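PDB 4R85: cytosine deaminase from Klebsiella pneumoniae, which probably hydrolyses cytosine and 5-methylcytosine to uracil and thymine with release of ammonia, using an iron(II) centre of the amidohydrolase type. Local coordinates for residues L345-V348 and T349-A353; D376-N379 and D380-V384. All coordinates share one frame; numbering follows the deposited sequence.

Interaction 1 (L345-V348 and T349-A353); sequences LDFV and TDNSA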
ATOM      1  N   LEU A 345      -2.574  -0.144 -15.265  1.00 13.13           N
ATOM      2  CA  LEU A 345      -1.313   0.555 -15.542  1.00 14.22           C
ATOM      3  C   LEU A 345      -1.518   1.898 -16.264  1.00 15.17           C
ATOM      4  O   LEU A 345      -0.613   2.751 -16.267  1.00 14.64           O
ATOM      5  CB  LEU A 345      -0.316  -0.342 -16.294  1.00 19.24           C
ATOM      6  CG  LEU A 345       0.338  -1.449 -15.456  1.00 15.94           C
ATOM      7  CD1 LEU A 345       1.304  -2.292 -16.298  1.00 16.09           C
ATOM      8  CD2 LEU A 345       1.046  -0.866 -14.221  1.00 17.82           C
ATOM      9  N   ASP A 346      -2.702   2.088 -16.852  1.00 15.39           N
ATOM     10  CA  ASP A 346      -3.090   3.387 -17.419  1.00 18.66           C
ATOM     11  C   ASP A 346      -2.800   4.551 -16.462  1.00 15.76           C
ATOM     12  O   ASP A 346      -2.387   5.633 -16.887  1.00 12.88           O
ATOM     13  CB  ASP A 346      -4.592   3.438 -17.714  1.00 16.72           C
ATOM     14  CG  ASP A 346      -5.009   2.603 -18.917  1.00 23.22           C
ATOM     15  OD1 ASP A 346      -4.145   2.104 -19.676  1.00 21.14           O
ATOM     16  OD2 ASP A 346      -6.239   2.473 -19.106  1.00 19.68           O
ATOM     17  N   PHE A 347      -3.052   4.336 -15.177  1.00 11.48           N
ATOM     18  CA  PHE A 347      -3.020   5.423 -14.195  1.00 13.89           C
ATOM     19  C   PHE A 347      -1.623   5.887 -13.810  1.00 15.96           C
ATOM     20  O   PHE A 347      -1.472   6.915 -13.140  1.00 16.18           O
ATOM     21  CB  PHE A 347      -3.834   5.044 -12.952  1.00 16.51           C
ATOM     22  CG  PHE A 347      -5.274   4.747 -13.265  1.00 17.87           C
ATOM     23  CD1 PHE A 347      -6.130   5.768 -13.658  1.00 19.09           C
ATOM     24  CD2 PHE A 347      -5.761   3.452 -13.209  1.00 18.75           C
ATOM     25  CE1 PHE A 347      -7.456   5.505 -13.975  1.00 20.73           C
ATOM     26  CE2 PHE A 347      -7.082   3.181 -13.525  1.00 19.23           C
ATOM     27  CZ  PHE A 347      -7.932   4.206 -13.906  1.00 21.48           C
ATOM     28  N   VAL A 348      -0.606   5.139 -14.236  1.00 11.95           N
ATOM     29  CA  VAL A 348       0.777   5.509 -13.942  1.00 11.45           C
ATOM     30  C   VAL A 348       1.653   5.527 -15.190  1.00 18.57           C
ATOM     31  O   VAL A 348       2.872   5.660 -15.097  1.00 14.77           O
ATOM     32  CB  VAL A 348       1.395   4.593 -12.892  1.00 11.72           C
ATOM     33  CG1 VAL A 348       0.618   4.719 -11.572  1.00 14.89           C
ATOM     34  CG2 VAL A 348       1.408   3.161 -13.390  1.00 16.40           C
ATOM     35  N   THR A 349       1.026   5.383 -16.355  1.00 18.65           N
ATOM     36  CA  THR A 349       1.724   5.525 -17.626  1.00 12.56           C
ATOM     37  C   THR A 349       0.969   6.468 -18.577  1.00 15.20           C
ATOM     38  O   THR A 349       1.168   7.687 -18.546  1.00 15.50           O
ATOM     39  CB  THR A 349       2.006   4.139 -18.326  1.00 13.11           C
ATOM     40  OG1 THR A 349       0.776   3.438 -18.557  1.00 16.62           O
ATOM     41  CG2 THR A 349       2.955   3.278 -17.480  1.00 13.24           C
ATOM     42  N   ASP A 350       0.110   5.898 -19.419  1.00 18.79           N
ATOM     43  CA  ASP A 350      -0.625   6.654 -20.439  1.00 16.45           C
ATOM     44  C   ASP A 350      -1.341   7.902 -19.936  1.00 16.94           C
ATOM     45  O   ASP A 350      -1.227   8.967 -20.547  1.00 13.56           O
ATOM     46  CB  ASP A 350      -1.661   5.764 -21.148  1.00 13.81           C
ATOM     47  CG  ASP A 350      -1.037   4.572 -21.853  1.00 26.67           C
ATOM     48  OD1 ASP A 350       0.204   4.535 -22.018  1.00 24.84           O
ATOM     49  OD2 ASP A 350      -1.803   3.670 -22.259  1.00 28.89           O
ATOM     50  N   ASN A 351      -2.101   7.774 -18.848  1.00 17.08           N
ATOM     51  CA  ASN A 351      -2.916   8.891 -18.388  1.00 14.47           C
ATOM     52  C   ASN A 351      -2.026  10.004 -17.849  1.00 17.49           C
ATOM     53  O   ASN A 351      -2.304  11.190 -18.027  1.00 16.96           O
ATOM     54  CB  ASN A 351      -3.876   8.440 -17.293  1.00 14.83           C
ATOM     55  CG  ASN A 351      -4.945   7.497 -17.804  1.00 16.84           C
ATOM     56  OD1 ASN A 351      -4.889   7.029 -18.943  1.00 13.85           O
ATOM     57  ND2 ASN A 351      -5.938   7.221 -16.962  1.00 15.58           N
ATOM     58  N   SER A 352      -0.961   9.606 -17.168  1.00 14.47           N
ATOM     59  CA  SER A 352       0.016  10.555 -16.645  1.00 14.38           C
ATOM     60  C   SER A 352       0.757  11.282 -17.774  1.00 14.63           C
ATOM     61  O   SER A 352       1.003  12.492 -17.693  1.00 17.49           O
ATOM     62  CB  SER A 352       0.997   9.822 -15.734  1.00 18.20           C
ATOM     63  OG  SER A 352       0.309   9.184 -14.677  1.00 23.46           O
ATOM     64  N   ALA A 353       1.113  10.553 -18.827  1.00 14.08           N
ATOM     65  CA  ALA A 353       1.747  11.183 -19.985  1.00 15.72           C
ATOM     66  C   ALA A 353       0.822  12.216 -20.632  1.00 19.03           C
ATOM     67  O   ALA A 353       1.275  13.239 -21.134  1.00 15.71           O
ATOM     68  CB  ALA A 353       2.185  10.140 -21.007  1.00 13.54           C
TER
HETATM   69  O   HOH W   1      -4.316   4.117 -22.387  1.00 35.54           O

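Interaction 2 (D376-N379 and D380-V384); sequences DAEN and DYEAV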
ATOM      1  N   ASP A 376       8.928  -7.251 -14.763  1.00 24.25           N
ATOM      2  CA  ASP A 376       8.912  -8.672 -14.430  1.00 24.84           C
ATOM      3  C   ASP A 376       7.487  -9.166 -14.153  1.00 27.27           C
ATOM      4  O   ASP A 376       7.177  -9.630 -13.052  1.00 22.51           O
ATOM      5  CB  ASP A 376       9.820  -8.950 -13.230  1.00 26.73           C
ATOM      6  CG  ASP A 376      10.078 -10.436 -13.014  1.00 33.85           C
ATOM      7  OD1 ASP A 376       9.943 -11.225 -13.980  1.00 30.96           O
ATOM      8  OD2 ASP A 376      10.425 -10.809 -11.870  1.00 37.72           O
ATOM      9  N   ALA A 377       6.632  -9.054 -15.164  1.00 24.54           N
ATOM     10  CA  ALA A 377       5.248  -9.511 -15.096  1.00 22.94           C
ATOM     11  C   ALA A 377       4.707  -9.558 -16.518  1.00 24.15           C
ATOM     12  O   ALA A 377       5.278  -8.933 -17.406  1.00 26.51           O
ATOM     13  CB  ALA A 377       4.425  -8.564 -14.259  1.00 19.40           C
ATOM     14  N   GLU A 378       3.608 -10.277 -16.739  1.00 19.56           N
ATOM     15  CA  GLU A 378       3.111 -10.475 -18.103  1.00 26.75           C
ATOM     16  C   GLU A 378       1.893  -9.621 -18.470  1.00 24.83           C
ATOM     17  O   GLU A 378       1.508  -9.562 -19.636  1.00 28.32           O
ATOM     18  CB  GLU A 378       2.809 -11.953 -18.368  1.00 27.37           C
ATOM     19  CG  GLU A 378       1.598 -12.482 -17.627  1.00 33.21           C
ATOM     20  CD  GLU A 378       1.954 -13.102 -16.295  1.00 43.02           C
ATOM     21  OE1 GLU A 378       2.744 -12.490 -15.541  1.00 45.67           O
ATOM     22  OE2 GLU A 378       1.448 -14.213 -16.012  1.00 47.66           O
ATOM     23  N   ASN A 379       1.285  -8.977 -17.476  1.00 18.25           N
ATOM     24  CA  ASN A 379       0.122  -8.120 -17.709  1.00 21.28           C
ATOM     25  C   ASN A 379      -0.073  -7.133 -16.551  1.00 18.57           C
ATOM     26  O   ASN A 379       0.682  -7.190 -15.581  1.00 17.94           O
ATOM     27  CB  ASN A 379      -1.148  -8.952 -17.985  1.00 22.14           C
ATOM     28  CG  ASN A 379      -1.528  -9.875 -16.829  1.00 25.04           C
ATOM     29  OD1 ASN A 379      -1.273  -9.585 -15.671  1.00 25.60           O
ATOM     30  ND2 ASN A 379      -2.166 -10.993 -17.157  1.00 25.73           N
ATOM     31  N   ASP A 380      -1.064  -6.241 -16.663  1.00 18.39           N
ATOM     32  CA  ASP A 380      -1.314  -5.197 -15.654  1.00 19.10           C
ATOM     33  C   ASP A 380      -1.605  -5.776 -14.268  1.00 20.53           C
ATOM     34  O   ASP A 380      -1.074  -5.310 -13.265  1.00 19.37           O
ATOM     35  CB  ASP A 380      -2.510  -4.318 -16.050  1.00 16.52           C
ATOM     36  CG  ASP A 380      -2.213  -3.383 -17.211  1.00 21.14           C
ATOM     37  OD1 ASP A 380      -1.450  -3.758 -18.127  1.00 18.21           O
ATOM     38  OD2 ASP A 380      -2.783  -2.266 -17.211  1.00 17.22           O
ATOM     39  N   TYR A 381      -2.474  -6.781 -14.226  1.00 18.50           N
ATOM     40  CA  TYR A 381      -2.889  -7.415 -12.977  1.00 16.69           C
ATOM     41  C   TYR A 381      -1.708  -7.982 -12.197  1.00 20.59           C
ATOM     42  O   TYR A 381      -1.560  -7.732 -11.000  1.00 16.51           O
ATOM     43  CB  TYR A 381      -3.886  -8.534 -13.276  1.00 18.74           C
ATOM     44  CG  TYR A 381      -4.208  -9.403 -12.084  1.00 21.52           C
ATOM     45  CD1 TYR A 381      -5.091  -8.969 -11.106  1.00 22.08           C
ATOM     46  CD2 TYR A 381      -3.634 -10.661 -11.939  1.00 27.32           C
ATOM     47  CE1 TYR A 381      -5.397  -9.760 -10.019  1.00 19.80           C
ATOM     48  CE2 TYR A 381      -3.932 -11.462 -10.853  1.00 28.73           C
ATOM     49  CZ  TYR A 381      -4.819 -11.004  -9.897  1.00 29.52           C
ATOM     50  OH  TYR A 381      -5.128 -11.795  -8.815  1.00 34.91           O
ATOM     51  N   GLU A 382      -0.868  -8.754 -12.877  1.00 17.94           N
ATOM     52  CA  GLU A 382       0.300  -9.332 -12.224  1.00 21.10           C
ATOM     53  C   GLU A 382       1.306  -8.260 -11.814  1.00 21.29           C
ATOM     54  O   GLU A 382       1.952  -8.379 -10.774  1.00 20.39           O
ATOM     55  CB  GLU A 382       0.944 -10.393 -13.122  1.00 18.35           C
ATOM     56  CG  GLU A 382       0.097 -11.648 -13.218  1.00 24.28           C
ATOM     57  CD  GLU A 382      -0.014 -12.360 -11.873  1.00 33.52           C
ATOM     58  OE1 GLU A 382       1.021 -12.500 -11.192  1.00 34.06           O
ATOM     59  OE2 GLU A 382      -1.129 -12.769 -11.492  1.00 40.80           O
ATOM     60  N   ALA A 383       1.427  -7.211 -12.621  1.00 17.15           N
ATOM     61  CA  ALA A 383       2.344  -6.121 -12.299  1.00 16.38           C
ATOM     62  C   ALA A 383       2.019  -5.511 -10.936  1.00 17.53           C
ATOM     63  O   ALA A 383       2.910  -5.355 -10.096  1.00 17.83           O
ATOM     64  CB  ALA A 383       2.329  -5.051 -13.397  1.00 15.58           C
ATOM     65  N   VAL A 384       0.746  -5.201 -10.695  1.00 18.66           N
ATOM     66  CA  VAL A 384       0.365  -4.583  -9.422  1.00 16.09           C
ATOM     67  C   VAL A 384       0.304  -5.602  -8.275  1.00 19.30           C
ATOM     68  O   VAL A 384       0.668  -5.293  -7.131  1.00 17.49           O
ATOM     69  CB  VAL A 384      -0.944  -3.732  -9.519  1.00 17.41           C
ATOM     70  CG1 VAL A 384      -2.186  -4.599  -9.611  1.00 21.12           C
ATOM     71  CG2 VAL A 384      -1.051  -2.779  -8.305  1.00 18.72           C
TER

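Interaction 1 (L345-V348 and T349-A353)
Thr349 turns its hydroxyl back onto the 3-10 turn that precedes it: OG1 donates to Leu345 O at 2.8 Å. The hydroxyl is placed between the backbone N and the carbonyl carbon (chi1 58°), which lets it reach back over the turn. OG1 stands above the plane of the Leu345 carbonyl, not on a lone pair, and Val348 N reaches the same oxygen from the opposite face, so two donors grip it. One residue on, Asp346 O accepts from Asn351 N at 2.9 Å, in the carbonyl plane, and more weakly from Thr349 N; these bonds tie the turn to the first turn of helix 350-355. Here Leu345, Phe347, Val348, Thr349 and Ser352 are buried and closely packed. Asn351 lays its amide beside Phe347, the two side chains pointing the same way with amide and ring planes nearly perpendicular (85°); ND2 comes within 3.6 Å of Phe347 CD1 and is itself hydrogen-bonded to Val303 O. Ser352 OG lies 3.8 Å from Val348 CA, while Val348 packs on Phe52, Ile322 and Leu326. The partly exposed side is looser and acidic. Asp346 OD1 and Asp350 OD2 approach to 3.8 Å, like charges bridged by a water that donates to Asp350 OD2 at 2.6 Å and only weakly to Asp346 OD1. Arg9 and Arg343 form salt bridges with Asp346, and Arg9 has a weak, long ion pair with Asp350; they probably offset the repulsion in part. Thr349 occupies the N-cap position of helix 350-355, but its hydroxyl serves the preceding turn instead of capping. The result is a 3-10-turn-to-helix junction packed against strands 47-57 and 303-305 of the amidohydrolase TIM barrel.

Interaction 2 (D376-N379 and D380-V384)
Asn379 caps the N-terminus of helix 380-386 in a local contact, where the loop leaving strand 372-375 turns into that helix. Its side-chain OD1 accepts from Glu382 N at 2.9 Å; the bond is almost straight, 171° at the hydrogen, with the donor nearly in line with the amide C=O. Placing CG between the backbone N and the carbonyl carbon (chi1 60°) folds the amide over the first turn. The backbone oxygen of Asn379 takes the next amide, Ala383 N, at 3.1 Å, so one residue satisfies two successive N-H groups of the helix start. Ala377 CB rests against the backbone of this turn, 3.7 Å from Ala383 N, with its methyl 4.2 Å from Ala383 CB. Next to it along the loop, Glu378 is bent at chi2, and Glu378 OE1 lies 3.6 Å from Glu382 CG. The two side chains cross at a slant, their carboxylate planes 43° apart. Glu378 OE1 and Glu382 OE1 stay 4.7 Å apart, not in contact; the salt bridge from Glu382 to Arg385 probably eases this like-charge approach. Around the cap, Asp380 forms a salt bridge with Arg9, Val384 packs on Leu341 and Leu326, and Tyr381 OH hydrogen-bonds Pro316 O of the second subunit, so the helix that follows strand 372-375 lies against helices 322-332 and 338-342 and reaches the second subunit through Tyr381.

Overall arrangement
Interactions 1 and 2 follow one another along the chain, their centres about 15 Å apart, and they meet directly. Asp380 OD2, at the start of helix 380-386, lies 2.9 Å from Leu345 N, a probable hydrogen bond, and Leu345 CD1 packs on Ala383 CB at 4.1 Å. Arg9 spans both, forming salt bridges with Asp346 and Asp380. The centre of interaction 1 lies about 9 Å from the centre of the chain, that of interaction 2 about 21 Å. None of their residues belongs to the iron(II) site or the 5-methylcytosine pocket, but residues 345-353 pack on strand 47-57, which carries the iron ligand His56.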